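Local coordinates for protein malonyl-CoA decarboxylase (Rhodopseudomonas palustris, PDB 4KSA) that probably catalyses the decarboxylation of malonyl-CoA, giving acetyl-CoA and carbon dioxide, at residues L47-E52 with V56-S61; P222-E227 with N270-L275. One frame throughout, in Å; residues are numbered along the deposited sequence.

Contact 1. Residues L47-E52 with V56-S61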
ATOM      1  N   LEU A  47     -24.020 -22.037 -21.608  1.00 47.52           N
ATOM      2  CA  LEU A  47     -25.299 -21.654 -21.031  1.00 48.17           C
ATOM      3  C   LEU A  47     -25.955 -22.738 -20.175  1.00 50.30           C
ATOM      4  O   LEU A  47     -26.611 -22.434 -19.185  1.00 49.48           O
ATOM      5  CB  LEU A  47     -26.267 -21.243 -22.135  1.00 44.84           C
ATOM      6  CG  LEU A  47     -26.242 -19.792 -22.590  1.00 44.86           C
ATOM      7  CD1 LEU A  47     -27.210 -19.597 -23.751  1.00 43.73           C
ATOM      8  CD2 LEU A  47     -26.619 -18.900 -21.418  1.00 45.13           C
ATOM      9  N   SER A  48     -25.775 -24.001 -20.556  1.00 53.65           N
ATOM     10  CA  SER A  48     -26.393 -25.118 -19.837  1.00 56.01           C
ATOM     11  C   SER A  48     -25.515 -25.676 -18.727  1.00 57.50           C
ATOM     12  O   SER A  48     -25.990 -26.419 -17.862  1.00 58.43           O
ATOM     13  CB  SER A  48     -26.720 -26.258 -20.806  1.00 56.13           C
ATOM     14  OG  SER A  48     -25.552 -27.023 -21.093  1.00 55.62           O
ATOM     15  N   ARG A  49     -24.235 -25.330 -18.761  1.00 58.03           N
ATOM     16  CA  ARG A  49     -23.300 -25.809 -17.761  1.00 58.24           C
ATOM     17  C   ARG A  49     -23.742 -25.497 -16.331  1.00 59.22           C
ATOM     18  O   ARG A  49     -24.466 -24.526 -16.087  1.00 59.23           O
ATOM     19  CB  ARG A  49     -21.936 -25.201 -18.008  1.00 57.43           C
ATOM     20  CG  ARG A  49     -20.845 -26.094 -17.571  1.00 60.72           C
ATOM     21  CD  ARG A  49     -20.847 -27.310 -18.447  1.00 65.45           C
ATOM     22  NE  ARG A  49     -20.071 -28.392 -17.860  1.00 69.43           N
ATOM     23  CZ  ARG A  49     -19.707 -29.482 -18.521  1.00 69.85           C
ATOM     24  NH1 ARG A  49     -20.053 -29.626 -19.795  1.00 68.80           N
ATOM     25  NH2 ARG A  49     -18.999 -30.421 -17.905  1.00 71.63           N
ATOM     26  N   ARG A  50     -23.299 -26.331 -15.392  1.00 60.39           N
ATOM     27  CA  ARG A  50     -23.628 -26.159 -13.982  1.00 62.21           C
ATOM     28  C   ARG A  50     -22.385 -26.016 -13.094  1.00 61.79           C
ATOM     29  O   ARG A  50     -22.404 -25.298 -12.093  1.00 62.06           O
ATOM     30  CB  ARG A  50     -24.476 -27.334 -13.492  1.00 64.39           C
ATOM     31  CG  ARG A  50     -25.965 -27.234 -13.836  1.00 69.08           C
ATOM     32  CD  ARG A  50     -26.758 -28.407 -13.234  1.00 73.01           C
ATOM     33  NE  ARG A  50     -27.140 -29.419 -14.222  1.00 77.14           N
ATOM     34  CZ  ARG A  50     -26.305 -30.008 -15.081  1.00 79.96           C
ATOM     35  NH1 ARG A  50     -26.765 -30.918 -15.933  1.00 80.35           N
ATOM     36  NH2 ARG A  50     -25.012 -29.689 -15.103  1.00 82.37           N
ATOM     37  N   GLY A  51     -21.307 -26.694 -13.464  1.00 60.81           N
ATOM     38  CA  GLY A  51     -20.094 -26.618 -12.679  1.00 60.95           C
ATOM     39  C   GLY A  51     -19.288 -25.360 -12.932  1.00 60.64           C
ATOM     40  O   GLY A  51     -19.064 -24.981 -14.074  1.00 61.32           O
ATOM     41  N   GLU A  52     -18.839 -24.721 -11.859  1.00 60.57           N
ATOM     42  CA  GLU A  52     -18.046 -23.502 -11.956  1.00 60.68           C
ATOM     43  C   GLU A  52     -16.744 -23.686 -12.734  1.00 60.65           C
ATOM     44  O   GLU A  52     -16.369 -22.842 -13.557  1.00 58.82           O
ATOM     45  CB  GLU A  52     -17.740 -22.971 -10.547  1.00 61.36           C
ATOM     46  CG  GLU A  52     -16.711 -21.831 -10.489  1.00 62.72           C
ATOM     47  CD  GLU A  52     -16.661 -21.151  -9.128  1.00 62.70           C
ATOM     48  OE1 GLU A  52     -15.696 -20.406  -8.850  1.00 61.88           O
ATOM     49  OE2 GLU A  52     -17.602 -21.362  -8.338  1.00 63.42           O
ATOM     50  N   VAL A  56     -16.120 -21.647 -16.384  1.00 46.03           N
ATOM     51  CA  VAL A  56     -14.962 -20.812 -16.669  1.00 42.47           C
ATOM     52  C   VAL A  56     -14.167 -21.348 -17.854  1.00 42.34           C
ATOM     53  O   VAL A  56     -13.833 -20.614 -18.778  1.00 41.83           O
ATOM     54  CB  VAL A  56     -14.030 -20.727 -15.431  1.00 40.80           C
ATOM     55  CG1 VAL A  56     -12.934 -19.719 -15.664  1.00 36.34           C
ATOM     56  CG2 VAL A  56     -14.831 -20.353 -14.206  1.00 41.10           C
ATOM     57  N   ALA A  57     -13.853 -22.634 -17.826  1.00 43.82           N
ATOM     58  CA  ALA A  57     -13.077 -23.227 -18.906  1.00 44.74           C
ATOM     59  C   ALA A  57     -13.750 -22.987 -20.267  1.00 46.02           C
ATOM     60  O   ALA A  57     -13.100 -22.574 -21.240  1.00 43.58           O
ATOM     61  CB  ALA A  57     -12.912 -24.708 -18.649  1.00 43.53           C
ATOM     62  N   LEU A  58     -15.056 -23.244 -20.322  1.00 46.49           N
ATOM     63  CA  LEU A  58     -15.817 -23.071 -21.547  1.00 49.86           C
ATOM     64  C   LEU A  58     -15.798 -21.621 -22.006  1.00 51.48           C
ATOM     65  O   LEU A  58     -15.454 -21.327 -23.163  1.00 51.81           O
ATOM     66  CB  LEU A  58     -17.264 -23.541 -21.346  1.00 51.66           C
ATOM     67  CG  LEU A  58     -17.475 -25.067 -21.305  1.00 52.49           C
ATOM     68  CD1 LEU A  58     -18.954 -25.400 -21.057  1.00 51.82           C
ATOM     69  CD2 LEU A  58     -16.994 -25.666 -22.630  1.00 50.80           C
ATOM     70  N   ALA A  59     -16.168 -20.724 -21.092  1.00 51.48           N
ATOM     71  CA  ALA A  59     -16.192 -19.299 -21.374  1.00 49.69           C
ATOM     72  C   ALA A  59     -14.804 -18.867 -21.841  1.00 47.81           C
ATOM     73  O   ALA A  59     -14.646 -18.211 -22.871  1.00 47.53           O
ATOM     74  CB  ALA A  59     -16.618 -18.517 -20.121  1.00 49.46           C
ATOM     75  N   ALA A  60     -13.791 -19.244 -21.087  1.00 47.08           N
ATOM     76  CA  ALA A  60     -12.444 -18.879 -21.470  1.00 48.77           C
ATOM     77  C   ALA A  60     -12.206 -19.367 -22.898  1.00 50.26           C
ATOM     78  O   ALA A  60     -11.582 -18.682 -23.707  1.00 50.53           O
ATOM     79  CB  ALA A  60     -11.454 -19.507 -20.516  1.00 47.65           C
ATOM     80  N   SER A  61     -12.744 -20.546 -23.202  1.00 52.36           N
ATOM     81  CA  SER A  61     -12.595 -21.164 -24.508  1.00 53.11           C
ATOM     82  C   SER A  61     -13.325 -20.358 -25.584  1.00 53.74           C
ATOM     83  O   SER A  61     -12.746 -20.045 -26.626  1.00 54.07           O
ATOM     84  CB  SER A  61     -13.130 -22.607 -24.454  1.00 54.25           C
ATOM     85  OG  SER A  61     -12.477 -23.463 -25.390  1.00 55.03           O
TER
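Arg49 meets Leu58 with the aliphatic part of its side chain where the backbone, having left helix 36-48, turns into helix 52-68. The short loop 49-51 links these two consecutive helices, a helix-loop-helix connection in the plain structural sense, with Gly51 as the N-cap of the second. The Arg49 chain bends at its second torsion (chi2 66°), which brings CD to 3.7 Å from Leu58 CD1. The two side chains cross at about a right angle, and the leucine also packs on Leu42, Thr45 and Leu46, so the arginine's methylenes extend an apolar patch between the two helices. Arginine suits this edge because its methylenes can lie against the leucine while the guanidinium end reaches an acid on the second subunit, Glu430, to which NE forms a salt bridge. Glu52 begins the helix that Gly51 caps, and its carbonyl O receives Val56 N at 3.1 Å in a nearly straight bond (172° at the hydrogen), the i to i+4 link of the first turn. The Glu52 side chain runs extended, with CG only loosely beside Val56 CG2 (4.4 Å). Of the second subunit, Asn282 bonds the Glu52 carboxylate, while Glu430 and His425 accept Gly51 N and Glu52 N, amides that lack acceptors within their own helix. The chemistry thus divides the work: hydrocarbon fastens the loop to helix 52-68, while charge and the open end of that helix face the neighbouring subunit, where an acidic partner is likely to be favoured by the helix dipole.

Contact 2. Residues P222-E227 with N270-L275; sequences PRLVDE and NTQQGL
Glu227 approaches Gln272 with its CG placed anti to the backbone N (chi1 -162°) and the chain then folded at chi2 (65°), while Gln272 keeps its own CG beside the backbone N and is also bent at chi2, in the opposite sense. Glu227 closes a type II beta turn, Leu224 to Glu227, in the loop of the hairpin that joins strands 214-220 and 230-237; Gln272 lies in the loop after strand 262-270, just before a short 3-10 segment, 273-275. Both loops lie in the C-terminal domain, whose family is grouped with the acetyltransferases, consistent with a similar fold. In the first turn Glu227 N returns to Leu224 O at 3.1 Å, and Asp226 occupies the third position with positive phi, a place more often taken by glycine or asparagine; its carboxylate is used in a salt bridge to Arg23. In the second, Leu275 N is bonded to Gln272 O at 2.7 Å, which closes the short 3-10 segment and turns Leu275 toward Leu224. The Glu227 and Gln272 side chains meet with carboxylate and amide planes 32° apart, and CG of Glu227 lies 3.9 Å from Gln272 CD. The carboxylate is held mainly by Tyr193, whose OH is hydrogen-bonded to OE2 and whose side chain also packs on Gln272. Cutting Glu227 back to an alanine would remove the carboxylate and CG, and is likely to leave the Tyr193 hydroxyl without this partner and open a gap beside Gln272. Leucines suit the inner side, where Leu224 also packs on Phe168, Thr133 and Ala134. Its CD1 lies 4.4 Å from Gln272 CG, and Leu224 and Leu275 meet tip to tip, CD1 to CD1, at 4.0 Å.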
ATOM      1  N   PRO A 222     -11.592  -0.876 -11.229  1.00 31.90           N
ATOM      2  CA  PRO A 222     -11.071  -2.234 -11.033  1.00 31.76           C
ATOM      3  C   PRO A 222     -11.503  -3.276 -12.080  1.00 33.79           C
ATOM      4  O   PRO A 222     -10.805  -4.268 -12.261  1.00 35.06           O
ATOM      5  CB  PRO A 222     -11.541  -2.586  -9.614  1.00 30.81           C
ATOM      6  CG  PRO A 222     -12.770  -1.721  -9.407  1.00 32.58           C
ATOM      7  CD  PRO A 222     -12.374  -0.420 -10.060  1.00 32.24           C
ATOM      8  N   ARG A 223     -12.634  -3.059 -12.767  1.00 34.94           N
ATOM      9  CA  ARG A 223     -13.110  -4.013 -13.780  1.00 34.82           C
ATOM     10  C   ARG A 223     -12.137  -4.160 -14.931  1.00 33.53           C
ATOM     11  O   ARG A 223     -12.049  -5.222 -15.524  1.00 35.74           O
ATOM     12  CB  ARG A 223     -14.466  -3.605 -14.369  1.00 35.70           C
ATOM     13  CG  ARG A 223     -15.654  -3.807 -13.464  1.00 39.07           C
ATOM     14  CD  ARG A 223     -15.938  -5.272 -13.186  1.00 39.03           C
ATOM     15  NE  ARG A 223     -17.119  -5.401 -12.337  1.00 41.19           N
ATOM     16  CZ  ARG A 223     -17.837  -6.512 -12.213  1.00 41.90           C
ATOM     17  NH1 ARG A 223     -18.900  -6.527 -11.414  1.00 38.77           N
ATOM     18  NH2 ARG A 223     -17.491  -7.604 -12.891  1.00 41.52           N
ATOM     19  N   LEU A 224     -11.440  -3.081 -15.263  1.00 33.18           N
ATOM     20  CA  LEU A 224     -10.471  -3.085 -16.337  1.00 34.98           C
ATOM     21  C   LEU A 224      -9.156  -2.603 -15.769  1.00 38.07           C
ATOM     22  O   LEU A 224      -8.785  -1.437 -15.898  1.00 38.31           O
ATOM     23  CB  LEU A 224     -10.909  -2.165 -17.462  1.00 36.47           C
ATOM     24  CG  LEU A 224     -12.151  -2.601 -18.224  1.00 38.41           C
ATOM     25  CD1 LEU A 224     -12.463  -1.567 -19.285  1.00 38.23           C
ATOM     26  CD2 LEU A 224     -11.918  -3.977 -18.855  1.00 38.58           C
ATOM     27  N   VAL A 225      -8.471  -3.532 -15.124  1.00 40.02           N
ATOM     28  CA  VAL A 225      -7.190  -3.292 -14.498  1.00 40.96           C
ATOM     29  C   VAL A 225      -6.157  -2.623 -15.398  1.00 39.52           C
ATOM     30  O   VAL A 225      -6.004  -2.995 -16.552  1.00 36.32           O
ATOM     31  CB  VAL A 225      -6.617  -4.620 -13.951  1.00 42.69           C
ATOM     32  CG1 VAL A 225      -5.089  -4.559 -13.905  1.00 40.73           C
ATOM     33  CG2 VAL A 225      -7.188  -4.870 -12.537  1.00 42.37           C
ATOM     34  N   ASP A 226      -5.466  -1.634 -14.832  1.00 39.20           N
ATOM     35  CA  ASP A 226      -4.430  -0.875 -15.511  1.00 40.32           C
ATOM     36  C   ASP A 226      -4.924  -0.114 -16.713  1.00 38.32           C
ATOM     37  O   ASP A 226      -4.134   0.357 -17.508  1.00 40.98           O
ATOM     38  CB  ASP A 226      -3.289  -1.807 -15.947  1.00 43.26           C
ATOM     39  CG  ASP A 226      -2.378  -2.201 -14.788  1.00 46.81           C
ATOM     40  OD1 ASP A 226      -1.613  -3.183 -14.936  1.00 49.67           O
ATOM     41  OD2 ASP A 226      -2.425  -1.527 -13.739  1.00 45.27           O
ATOM     42  N   GLU A 227      -6.228   0.034 -16.848  1.00 37.22           N
ATOM     43  CA  GLU A 227      -6.747   0.700 -18.024  1.00 36.81           C
ATOM     44  C   GLU A 227      -7.372   2.083 -17.772  1.00 36.44           C
ATOM     45  O   GLU A 227      -8.384   2.206 -17.072  1.00 33.78           O
ATOM     46  CB  GLU A 227      -7.746  -0.240 -18.704  1.00 36.55           C
ATOM     47  CG  GLU A 227      -8.059   0.114 -20.135  1.00 42.71           C
ATOM     48  CD  GLU A 227      -6.856  -0.010 -21.044  1.00 47.98           C
ATOM     49  OE1 GLU A 227      -6.426  -1.156 -21.310  1.00 49.99           O
ATOM     50  OE2 GLU A 227      -6.341   1.042 -21.493  1.00 50.41           O
ATOM     51  N   ASN A 270     -12.594   9.537 -23.856  1.00 41.45           N
ATOM     52  CA  ASN A 270     -13.070   8.230 -23.401  1.00 41.31           C
ATOM     53  C   ASN A 270     -12.226   7.242 -24.192  1.00 41.18           C
ATOM     54  O   ASN A 270     -12.332   7.201 -25.411  1.00 43.26           O
ATOM     55  CB  ASN A 270     -14.529   8.033 -23.752  1.00 41.67           C
ATOM     56  CG  ASN A 270     -15.380   7.791 -22.530  1.00 47.04           C
ATOM     57  OD1 ASN A 270     -15.674   8.726 -21.773  1.00 48.41           O
ATOM     58  ND2 ASN A 270     -15.777   6.526 -22.315  1.00 46.37           N
ATOM     59  N   THR A 271     -11.415   6.427 -23.518  1.00 38.48           N
ATOM     60  CA  THR A 271     -10.505   5.541 -24.236  1.00 36.31           C
ATOM     61  C   THR A 271     -10.979   4.212 -24.750  1.00 35.40           C
ATOM     62  O   THR A 271     -10.328   3.620 -25.601  1.00 37.08           O
ATOM     63  CB  THR A 271      -9.243   5.266 -23.415  1.00 34.87           C
ATOM     64  OG1 THR A 271      -9.530   4.286 -22.405  1.00 32.58           O
ATOM     65  CG2 THR A 271      -8.763   6.556 -22.758  1.00 33.60           C
ATOM     66  N   GLN A 272     -12.096   3.731 -24.243  1.00 36.17           N
ATOM     67  CA  GLN A 272     -12.591   2.436 -24.675  1.00 37.49           C
ATOM     68  C   GLN A 272     -13.852   2.536 -25.513  1.00 38.23           C
ATOM     69  O   GLN A 272     -14.939   2.774 -24.987  1.00 39.18           O
ATOM     70  CB  GLN A 272     -12.865   1.542 -23.455  1.00 39.08           C
ATOM     71  CG  GLN A 272     -11.721   1.458 -22.460  1.00 39.20           C
ATOM     72  CD  GLN A 272     -10.438   0.971 -23.096  1.00 39.50           C
ATOM     73  OE1 GLN A 272      -9.433   1.677 -23.106  1.00 38.56           O
ATOM     74  NE2 GLN A 272     -10.467  -0.237 -23.634  1.00 39.35           N
ATOM     75  N   GLN A 273     -13.694   2.347 -26.820  1.00 41.07           N
ATOM     76  CA  GLN A 273     -14.808   2.366 -27.763  1.00 42.34           C
ATOM     77  C   GLN A 273     -16.014   1.577 -27.235  1.00 42.29           C
ATOM     78  O   GLN A 273     -17.150   2.056 -27.309  1.00 41.33           O
ATOM     79  CB  GLN A 273     -14.351   1.779 -29.095  1.00 47.19           C
ATOM     80  CG  GLN A 273     -13.756   2.813 -30.017  1.00 56.61           C
ATOM     81  CD  GLN A 273     -14.762   3.910 -30.359  1.00 62.63           C
ATOM     82  OE1 GLN A 273     -14.387   5.003 -30.805  1.00 64.65           O
ATOM     83  NE2 GLN A 273     -16.054   3.617 -30.157  1.00 65.58           N
ATOM     84  N   GLY A 274     -15.749   0.378 -26.698  1.00 39.88           N
ATOM     85  CA  GLY A 274     -16.793  -0.472 -26.157  1.00 36.60           C
ATOM     86  C   GLY A 274     -17.463   0.043 -24.894  1.00 37.91           C
ATOM     87  O   GLY A 274     -18.386  -0.596 -24.372  1.00 36.37           O
ATOM     88  N   LEU A 275     -17.004   1.183 -24.382  1.00 37.30           N
ATOM     89  CA  LEU A 275     -17.606   1.737 -23.180  1.00 38.75           C
ATOM     90  C   LEU A 275     -18.478   2.923 -23.521  1.00 40.10           C
ATOM     91  O   LEU A 275     -19.137   3.487 -22.655  1.00 40.71           O
ATOM     92  CB  LEU A 275     -16.542   2.139 -22.163  1.00 37.64           C
ATOM     93  CG  LEU A 275     -15.827   0.936 -21.534  1.00 40.61           C
ATOM     94  CD1 LEU A 275     -14.781   1.419 -20.530  1.00 35.82           C
ATOM     95  CD2 LEU A 275     -16.863   0.001 -20.883  1.00 37.48           C
TER

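In the fold
Contact 1 is a local link between consecutive helices near the surface, its centre 33 Å from that of the chain, whereas contact 2 joins loops that are 43 residues apart in sequence and lies only 11 Å from the chain centre. The two centres are 25 Å apart and the nearest atoms about 13 Å, so they do not touch, and the first closes along the chain before the second opens. What they share is the second subunit: 47-52 binds it by salt bridges, and Arg223 of 222-227 makes a cation-pi contact with Phe172 of that subunit. Both lie away from His162, a magnesium ligand seen for this protein, though none binds this chain in the model.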